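Local coordinates for protein LbaCas13a H328A (C2c2) (PDB 5WLH) that binds pre-crRNA as a CRISPR-Cas13a effector and acts as an RNA-targeting nuclease, probably cleaving its RNA targets at adenosines, at residues 89-94 with 167-172; 1073-1078 with 1091-1096; 1307-1312 with 1320-1325. One frame throughout, in Å; residues are numbered along the deposited sequence.

Contact 1 (89-94 with 167-172); sequences SEIVKK and NNIDNK
Ile169 sets its CD1 between Ile91 and Lys94, one turn apart on helix 83-96, so that the loop joining helix 158-166 to helix 175-185 docks on a helix laid down some seventy residues earlier in a region of helices and loops without strands. Ile169 CD1 lies 3.7 Å from Ile91 CD1 and 3.6 Å from Lys94 CB, and the two isoleucine side chains meet at about a right angle. Asn171 comes in beyond them, its OD1 resting 3.6 Å from Ile91 CD1.

Polar grip comes from Asn168. With CG placed beside its own backbone N (chi1 -58°), its ND2 donates to Lys94 O at 2.8 Å, in the plane of that carbonyl; the same nitrogen also bonds Arg98 O just past the helix end, so two backbone carbonyls fix the rotation of the amide.

Further out, Phe207 and Ile95 pack on Ile169, while Ile181 of helix 175-185 touches Ile91, extending the apolar cluster. On the outer side the aliphatic part of Lys94 runs over the carbonyl of Asn168, its CD 3.3 Å from Asn168 O, and the bend at chi4 (-76°) brings NZ back to the same oxygen in a weak 3.4 Å bond.

Contact 2 (1073-1078 with 1091-1096); sequences KETSQY and KNIKKF. With nucleotides of chain B.
Thr1075 and Tyr1078 meet Ile1093 in the apolar part of this contact, where the last part of helix 1062-1075 and the turn with it pack against helix 1087-1103. Ile1093 CD1 reaches Thr1075 CB at 3.7 Å, and its CG1 lies at the edge of the Tyr1078 ring, near the ring plane, 3.9 Å from CE1. The tyrosine and isoleucine side chains run past each other in opposite directions, with Phe1084 of the connecting loop touching both. Thr1075 CG2 comes within 3.9 Å of Asn1092 O, near the CB of that asparagine, and Tyr1078 OH comes near Asn1092 CB.

Polar interactions hold the shape of the first segment rather than bridging to the second. Thr1075 OG1, set between the backbone N and the carbonyl carbon (chi1 63°), turns back to the carbonyls of Leu1071 and Lys1072. Lys1073 O is gripped twice, by Ser1076 N and by Ser1076 OG at 2.6 Å. A type I turn from Thr1075 to Tyr1078 follows and leaves Thr1075 O over one face of the Tyr1078 ring.

RNA contacts add a third group. Phe1096 directs its CE2 edge at the A38 base of chain B, 3.3 Å from C5, with the two planes about 48° apart, while Ile1093 CD1 touches C2 of the same base at 3.7 Å. Tyr1068 meets the Phe1096 ring from helix 1062-1075. Two consecutive helices thus form a helix-loop-helix pair whose packed side chains contact the A38 base of the bound RNA.

Contact 3 (1307-1312 with 1320-1325); sequences KKMIGI and AKEKEC. With nucleotides of chain B.
Strands 1307-1310 and 1321-1325 pair antiparallel, twisted to 137° between their directions, with Lys1308 N to Lys1323 O and Lys1323 N to Lys1308 O both hydrogen-bonded at 2.8 Å. Ile1310 N donates to Lys1321 O at 2.7 Å. Lys1308 and Lys1323 lie side by side on the face they share with Ile1310, whose CD1 packs on Lys1323 CD. The bends of Met1309 fold its CE back to Ala1320 CB (3.6 Å) on the face shared with Glu1322, and its SD lies beside Glu1322 CB. Glu1322 crosses the aliphatic part of Lys1307 at about a right angle.

The two strands form a beta hairpin at the edge of a four-stranded antiparallel sheet, and the end of the contact far from the turn meets A3 of chain B. Lys1323 NZ points at the ribose, 3.0 Å from A3 O4' in a weak bond, and Lys1308 NZ makes a longer weak one to A3 O2'. A water accepts from both NZ atoms, and Lys1308 NZ is also held by salt bridges to Glu1238 and Asp1271. Glu1324 CB packs 3.4 Å from C5 of the A3 base; its OE2 keeps a long salt bridge, 3.7 Å, to Lys1307 NZ.

Overall arrangement
From the N terminus the three contacts follow one another in series, neither nested nor crossed. Contact 1 closes a 72-residue, largely helical excursion and ties helix 83-96 to the loop before helix 175-185, about 20 Å from the nearest atom of the bound RNA. Far along the chain, contact 2 closes a 12-residue gap spanning the loop between helices 1062-1075 and 1087-1103. Contact 3 closes the turn of the hairpin 1297-1310/1321-1330. Their centres lie 54 to 62 Å apart, yet contact 2 packs, through Lys1094, on strands 1336-1344 and 1349-1353 of the sheet that includes the hairpin of contact 3. Contacts 2 and 3 also touch different nucleotides of the same RNA.

Contact 1 (89-94 with 167-172)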
# COMPACT_ATOMS: atom_id res chain seq x y z
N SER A 89 -33.42 10.22 -19.37
CA SER A 89 -33.72 9.78 -18.01
C SER A 89 -35.22 9.65 -17.79
O SER A 89 -35.66 8.77 -17.04
CB SER A 89 -33.12 10.75 -17.00
OG SER A 89 -33.25 10.24 -15.68
N GLU A 90 -36.01 10.51 -18.43
CA GLU A 90 -37.46 10.45 -18.26
C GLU A 90 -38.05 9.23 -18.96
O GLU A 90 -38.97 8.60 -18.44
CB GLU A 90 -38.10 11.74 -18.78
CG GLU A 90 -39.48 12.04 -18.20
CD GLU A 90 -39.41 12.60 -16.79
OE1 GLU A 90 -40.46 12.61 -16.11
OE2 GLU A 90 -38.31 13.02 -16.37
N ILE A 91 -37.53 8.90 -20.15
CA ILE A 91 -37.99 7.71 -20.86
C ILE A 91 -37.73 6.46 -20.03
O ILE A 91 -38.60 5.60 -19.88
CB ILE A 91 -37.31 7.62 -22.24
CG1 ILE A 91 -37.80 8.75 -23.14
CG2 ILE A 91 -37.59 6.27 -22.89
CD1 ILE A 91 -39.30 8.77 -23.31
N VAL A 92 -36.53 6.36 -19.45
CA VAL A 92 -36.18 5.20 -18.63
C VAL A 92 -37.14 5.09 -17.45
O VAL A 92 -37.66 4.01 -17.14
CB VAL A 92 -34.72 5.30 -18.17
CG1 VAL A 92 -34.48 4.42 -16.95
CG2 VAL A 92 -33.78 4.91 -19.30
N LYS A 93 -37.40 6.21 -16.77
CA LYS A 93 -38.23 6.17 -15.57
C LYS A 93 -39.65 5.73 -15.88
O LYS A 93 -40.24 4.96 -15.12
CB LYS A 93 -38.22 7.54 -14.88
CG LYS A 93 -36.91 7.83 -14.15
CD LYS A 93 -36.66 6.81 -13.03
CE LYS A 93 -35.66 5.73 -13.44
NZ LYS A 93 -35.84 4.46 -12.68
N LYS A 94 -40.20 6.18 -17.01
CA LYS A 94 -41.55 5.76 -17.38
C LYS A 94 -41.59 4.27 -17.70
O LYS A 94 -42.57 3.59 -17.37
CB LYS A 94 -42.04 6.59 -18.57
CG LYS A 94 -42.29 8.06 -18.24
CD LYS A 94 -42.40 8.91 -19.49
CE LYS A 94 -43.11 10.23 -19.20
NZ LYS A 94 -44.59 10.07 -19.05
N ASN A 167 -46.48 1.58 -22.52
CA ASN A 167 -47.69 1.92 -21.78
C ASN A 167 -47.55 3.22 -21.00
O ASN A 167 -48.56 3.89 -20.73
CB ASN A 167 -48.06 0.77 -20.85
CG ASN A 167 -49.45 0.93 -20.25
OD1 ASN A 167 -49.59 1.34 -19.10
ND2 ASN A 167 -50.47 0.60 -21.02
N ASN A 168 -46.33 3.60 -20.62
CA ASN A 168 -46.10 4.84 -19.90
C ASN A 168 -45.37 5.88 -20.74
O ASN A 168 -44.98 6.93 -20.22
CB ASN A 168 -45.30 4.59 -18.62
CG ASN A 168 -45.99 3.61 -17.69
OD1 ASN A 168 -47.16 3.30 -17.85
ND2 ASN A 168 -45.24 3.12 -16.70
N ILE A 169 -45.19 5.63 -22.04
CA ILE A 169 -44.44 6.51 -22.92
C ILE A 169 -45.40 7.15 -23.90
O ILE A 169 -46.15 6.45 -24.59
CB ILE A 169 -43.32 5.76 -23.67
CG1 ILE A 169 -42.37 5.08 -22.68
CG2 ILE A 169 -42.57 6.72 -24.58
CD1 ILE A 169 -41.35 6.01 -22.06
N ASP A 170 -45.39 8.48 -23.96
CA ASP A 170 -46.16 9.24 -24.94
C ASP A 170 -45.26 10.23 -25.64
O ASP A 170 -45.59 11.41 -25.82
CB ASP A 170 -47.34 9.94 -24.28
CG ASP A 170 -48.57 9.06 -24.20
OD1 ASP A 170 -48.92 8.42 -25.22
OD2 ASP A 170 -49.20 8.99 -23.12
N ASN A 171 -44.08 9.76 -26.05
CA ASN A 171 -43.10 10.57 -26.74
C ASN A 171 -42.65 9.87 -28.01
O ASN A 171 -42.82 8.66 -28.18
CB ASN A 171 -41.88 10.85 -25.84
CG ASN A 171 -42.28 11.28 -24.44
OD1 ASN A 171 -42.44 10.44 -23.54
ND2 ASN A 171 -42.43 12.58 -24.23
N LYS A 172 -42.09 10.66 -28.93
CA LYS A 172 -41.50 10.13 -30.15
C LYS A 172 -40.01 9.94 -29.89
O LYS A 172 -39.26 10.92 -29.75
CB LYS A 172 -41.75 11.08 -31.32
CG LYS A 172 -41.94 10.38 -32.66
CD LYS A 172 -43.11 9.42 -32.62
CE LYS A 172 -43.67 9.16 -34.02
NZ LYS A 172 -44.95 8.39 -33.97

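Contact 2 (1073-1078 with 1091-1096)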
# COMPACT_ATOMS: atom_id res chain seq x y z
N LYS A 1073 -3.06 41.26 10.43
CA LYS A 1073 -3.92 42.40 10.77
C LYS A 1073 -5.34 42.18 10.28
O LYS A 1073 -6.30 42.28 11.05
CB LYS A 1073 -3.35 43.69 10.17
CG LYS A 1073 -2.68 44.64 11.18
CD LYS A 1073 -2.19 45.93 10.52
CE LYS A 1073 -0.98 45.67 9.61
NZ LYS A 1073 0.24 45.26 10.36
N GLU A 1074 -5.49 41.86 8.99
CA GLU A 1074 -6.82 41.77 8.38
C GLU A 1074 -7.67 40.66 8.97
O GLU A 1074 -8.90 40.68 8.80
CB GLU A 1074 -6.68 41.59 6.87
CG GLU A 1074 -7.92 41.98 6.07
CD GLU A 1074 -8.03 43.48 5.85
OE1 GLU A 1074 -8.75 43.88 4.91
OE2 GLU A 1074 -7.40 44.25 6.60
N THR A 1075 -7.07 39.68 9.65
CA THR A 1075 -7.82 38.59 10.26
C THR A 1075 -7.87 38.66 11.77
O THR A 1075 -8.54 37.83 12.39
CB THR A 1075 -7.23 37.24 9.83
OG1 THR A 1075 -5.89 37.13 10.32
CG2 THR A 1075 -7.22 37.11 8.31
N SER A 1076 -7.20 39.65 12.39
CA SER A 1076 -6.99 39.67 13.83
C SER A 1076 -8.27 39.80 14.65
O SER A 1076 -8.23 39.55 15.86
CB SER A 1076 -6.05 40.83 14.20
OG SER A 1076 -6.51 42.04 13.63
N GLN A 1077 -9.39 40.16 14.03
CA GLN A 1077 -10.62 40.44 14.76
C GLN A 1077 -11.64 39.30 14.71
O GLN A 1077 -12.62 39.35 15.46
CB GLN A 1077 -11.27 41.73 14.22
CG GLN A 1077 -11.57 41.72 12.73
CD GLN A 1077 -10.35 41.99 11.86
OE1 GLN A 1077 -9.21 41.85 12.30
NE2 GLN A 1077 -10.59 42.38 10.61
N TYR A 1078 -11.42 38.29 13.87
CA TYR A 1078 -12.34 37.16 13.80
C TYR A 1078 -11.58 35.83 13.70
O TYR A 1078 -12.08 34.87 13.11
CB TYR A 1078 -13.30 37.30 12.61
CG TYR A 1078 -12.64 37.66 11.29
CD1 TYR A 1078 -11.97 36.69 10.55
CD2 TYR A 1078 -12.70 38.95 10.78
CE1 TYR A 1078 -11.36 37.01 9.34
CE2 TYR A 1078 -12.10 39.27 9.57
CZ TYR A 1078 -11.43 38.30 8.86
OH TYR A 1078 -10.83 38.60 7.66
N LYS A 1091 -11.52 32.94 3.00
CA LYS A 1091 -10.38 32.96 2.08
C LYS A 1091 -9.19 33.71 2.65
O LYS A 1091 -8.04 33.35 2.38
CB LYS A 1091 -10.80 33.57 0.74
CG LYS A 1091 -11.91 32.84 0.01
CD LYS A 1091 -12.25 33.54 -1.30
CE LYS A 1091 -13.76 33.70 -1.47
NZ LYS A 1091 -14.28 33.05 -2.71
N ASN A 1092 -9.43 34.77 3.43
CA ASN A 1092 -8.31 35.49 4.02
C ASN A 1092 -7.68 34.70 5.15
O ASN A 1092 -6.46 34.75 5.36
CB ASN A 1092 -8.78 36.86 4.52
CG ASN A 1092 -8.57 37.95 3.48
OD1 ASN A 1092 -7.74 37.81 2.59
ND2 ASN A 1092 -9.33 39.03 3.60
N ILE A 1093 -8.50 33.97 5.92
CA ILE A 1093 -7.96 33.11 6.95
C ILE A 1093 -7.05 32.05 6.33
O ILE A 1093 -5.94 31.81 6.80
CB ILE A 1093 -9.09 32.47 7.77
CG1 ILE A 1093 -9.70 33.52 8.71
CG2 ILE A 1093 -8.60 31.28 8.57
CD1 ILE A 1093 -8.80 33.88 9.88
N LYS A 1094 -7.52 31.43 5.24
CA LYS A 1094 -6.71 30.44 4.54
C LYS A 1094 -5.40 31.04 4.05
O LYS A 1094 -4.34 30.43 4.18
CB LYS A 1094 -7.49 29.84 3.37
CG LYS A 1094 -6.77 28.70 2.65
CD LYS A 1094 -6.72 27.45 3.52
CE LYS A 1094 -6.31 26.22 2.72
NZ LYS A 1094 -4.91 26.30 2.24
N LYS A 1095 -5.46 32.25 3.48
CA LYS A 1095 -4.25 32.92 3.02
C LYS A 1095 -3.30 33.19 4.18
O LYS A 1095 -2.08 33.03 4.04
CB LYS A 1095 -4.60 34.22 2.29
CG LYS A 1095 -5.15 34.03 0.89
CD LYS A 1095 -5.42 35.37 0.22
CE LYS A 1095 -5.97 35.20 -1.19
NZ LYS A 1095 -5.75 36.42 -2.03
N PHE A 1096 -3.83 33.62 5.33
CA PHE A 1096 -2.96 33.85 6.47
C PHE A 1096 -2.30 32.55 6.91
O PHE A 1096 -1.09 32.51 7.18
CB PHE A 1096 -3.70 34.44 7.66
CG PHE A 1096 -2.85 34.48 8.90
CD1 PHE A 1096 -1.82 35.39 8.99
CD2 PHE A 1096 -3.03 33.56 9.92
CE1 PHE A 1096 -1.01 35.43 10.11
CE2 PHE A 1096 -2.21 33.59 11.04
CZ PHE A 1096 -1.21 34.53 11.14
P A B 38 -0.20 27.78 15.75
OP1 A B 38 1.11 28.02 15.09
OP2 A B 38 -0.99 28.97 16.19
O5' A B 38 -1.18 26.96 14.81
C5' A B 38 -2.42 26.47 15.31
C4' A B 38 -3.54 26.66 14.32
O4' A B 38 -4.07 28.01 14.45
C3' A B 38 -3.15 26.49 12.85
O3' A B 38 -4.25 25.95 12.14
C2' A B 38 -2.96 27.93 12.39
O2' A B 38 -3.13 28.11 11.00
C1' A B 38 -4.04 28.64 13.18
N9 A B 38 -3.81 30.07 13.37
C8 A B 38 -2.75 30.71 13.96
N7 A B 38 -2.86 32.02 13.96
C5 A B 38 -4.08 32.25 13.34
C6 A B 38 -4.79 33.42 13.03
N6 A B 38 -4.33 34.64 13.32
N1 A B 38 -5.98 33.31 12.40
C2 A B 38 -6.43 32.08 12.11
N3 A B 38 -5.86 30.90 12.34
C4 A B 38 -4.68 31.06 12.97

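Contact 3 (1307-1312 with 1320-1325)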
# COMPACT_ATOMS: atom_id res chain seq x y z
N LYS A 1307 14.81 7.40 -21.68
CA LYS A 1307 15.97 6.59 -22.01
C LYS A 1307 16.36 5.77 -20.80
O LYS A 1307 16.17 6.18 -19.66
CB LYS A 1307 17.18 7.46 -22.43
CG LYS A 1307 16.93 8.39 -23.61
CD LYS A 1307 16.74 7.59 -24.88
CE LYS A 1307 16.40 8.49 -26.07
NZ LYS A 1307 15.78 7.69 -27.16
N LYS A 1308 16.96 4.62 -21.06
CA LYS A 1308 17.54 3.81 -20.00
C LYS A 1308 18.75 3.09 -20.56
O LYS A 1308 18.81 2.80 -21.76
CB LYS A 1308 16.54 2.81 -19.44
CG LYS A 1308 16.07 1.78 -20.44
CD LYS A 1308 15.21 0.69 -19.76
CE LYS A 1308 14.54 -0.20 -20.78
NZ LYS A 1308 13.82 -1.36 -20.19
N MET A 1309 19.70 2.79 -19.69
CA MET A 1309 20.84 1.99 -20.07
C MET A 1309 20.56 0.50 -19.86
O MET A 1309 19.81 0.11 -18.95
CB MET A 1309 22.09 2.40 -19.29
CG MET A 1309 22.46 3.85 -19.48
SD MET A 1309 22.64 4.26 -21.21
CE MET A 1309 23.94 3.11 -21.67
N ILE A 1310 21.16 -0.31 -20.72
CA ILE A 1310 21.20 -1.76 -20.59
C ILE A 1310 22.65 -2.12 -20.34
O ILE A 1310 23.50 -1.87 -21.20
CB ILE A 1310 20.68 -2.47 -21.85
CG1 ILE A 1310 19.33 -1.90 -22.27
CG2 ILE A 1310 20.62 -3.98 -21.62
CD1 ILE A 1310 18.22 -2.16 -21.27
N GLY A 1311 22.95 -2.69 -19.18
CA GLY A 1311 24.32 -2.94 -18.79
C GLY A 1311 24.91 -1.78 -18.01
O GLY A 1311 24.43 -0.65 -18.05
N ILE A 1312 25.99 -2.08 -17.29
CA ILE A 1312 26.69 -1.09 -16.47
C ILE A 1312 28.16 -1.10 -16.87
O ILE A 1312 28.80 -2.16 -16.87
CB ILE A 1312 26.54 -1.39 -14.96
CG1 ILE A 1312 25.07 -1.37 -14.56
CG2 ILE A 1312 27.32 -0.36 -14.15
CD1 ILE A 1312 24.50 0.02 -14.53
N ALA A 1320 27.57 -0.88 -22.03
CA ALA A 1320 26.24 -0.34 -21.77
C ALA A 1320 25.70 0.33 -23.03
O ALA A 1320 26.36 1.20 -23.60
CB ALA A 1320 26.28 0.64 -20.60
N LYS A 1321 24.52 -0.10 -23.46
CA LYS A 1321 23.80 0.51 -24.57
C LYS A 1321 22.53 1.17 -24.06
O LYS A 1321 21.94 0.74 -23.06
CB LYS A 1321 23.46 -0.54 -25.64
CG LYS A 1321 24.67 -1.29 -26.22
CD LYS A 1321 25.21 -0.63 -27.48
CE LYS A 1321 25.81 -1.67 -28.43
NZ LYS A 1321 26.89 -1.11 -29.30
N GLU A 1322 22.11 2.22 -24.75
CA GLU A 1322 20.94 3.01 -24.36
C GLU A 1322 19.72 2.62 -25.18
O GLU A 1322 19.83 2.26 -26.36
CB GLU A 1322 21.23 4.50 -24.53
CG GLU A 1322 20.27 5.40 -23.77
CD GLU A 1322 20.45 6.86 -24.13
OE1 GLU A 1322 20.38 7.20 -25.33
OE2 GLU A 1322 20.66 7.67 -23.19
N LYS A 1323 18.55 2.70 -24.56
CA LYS A 1323 17.33 2.38 -25.29
C LYS A 1323 16.17 3.15 -24.67
O LYS A 1323 16.33 3.84 -23.66
CB LYS A 1323 17.09 0.86 -25.31
CG LYS A 1323 16.45 0.30 -24.06
CD LYS A 1323 15.97 -1.14 -24.30
CE LYS A 1323 14.60 -1.17 -24.93
NZ LYS A 1323 14.11 -2.56 -25.12
N GLU A 1324 15.01 3.05 -25.31
CA GLU A 1324 13.84 3.77 -24.83
C GLU A 1324 13.35 3.18 -23.50
O GLU A 1324 13.53 2.00 -23.22
CB GLU A 1324 12.73 3.75 -25.87
CG GLU A 1324 13.17 4.25 -27.23
CD GLU A 1324 12.24 5.29 -27.79
OE1 GLU A 1324 11.48 4.96 -28.73
OE2 GLU A 1324 12.27 6.44 -27.29
N CYS A 1325 12.73 4.03 -22.68
CA CYS A 1325 12.27 3.65 -21.35
C CYS A 1325 10.95 4.34 -21.10
O CYS A 1325 10.73 5.45 -21.60
CB CYS A 1325 13.29 4.08 -20.28
SG CYS A 1325 12.84 3.68 -18.54
P A B 3 10.62 -5.64 -25.63
OP1 A B 3 9.18 -5.77 -25.26
OP2 A B 3 11.04 -5.79 -27.05
O5' A B 3 11.19 -4.23 -25.18
C5' A B 3 10.33 -3.13 -25.05
C4' A B 3 10.64 -2.39 -23.78
O4' A B 3 11.56 -1.32 -24.09
C3' A B 3 9.41 -1.71 -23.19
O3' A B 3 8.72 -2.56 -22.29
C2' A B 3 9.98 -0.46 -22.57
O2' A B 3 10.62 -0.76 -21.34
C1' A B 3 11.07 -0.11 -23.58
N9 A B 3 10.56 0.65 -24.73
C8 A B 3 10.58 0.25 -26.06
N7 A B 3 10.08 1.14 -26.89
C5 A B 3 9.71 2.19 -26.05
C6 A B 3 9.14 3.45 -26.30
N6 A B 3 8.80 3.85 -27.53
N1 A B 3 8.91 4.28 -25.26
C2 A B 3 9.25 3.86 -24.03
N3 A B 3 9.80 2.70 -23.67
C4 A B 3 10.01 1.91 -24.73
O HOH W 1 13.92 -3.46 -22.35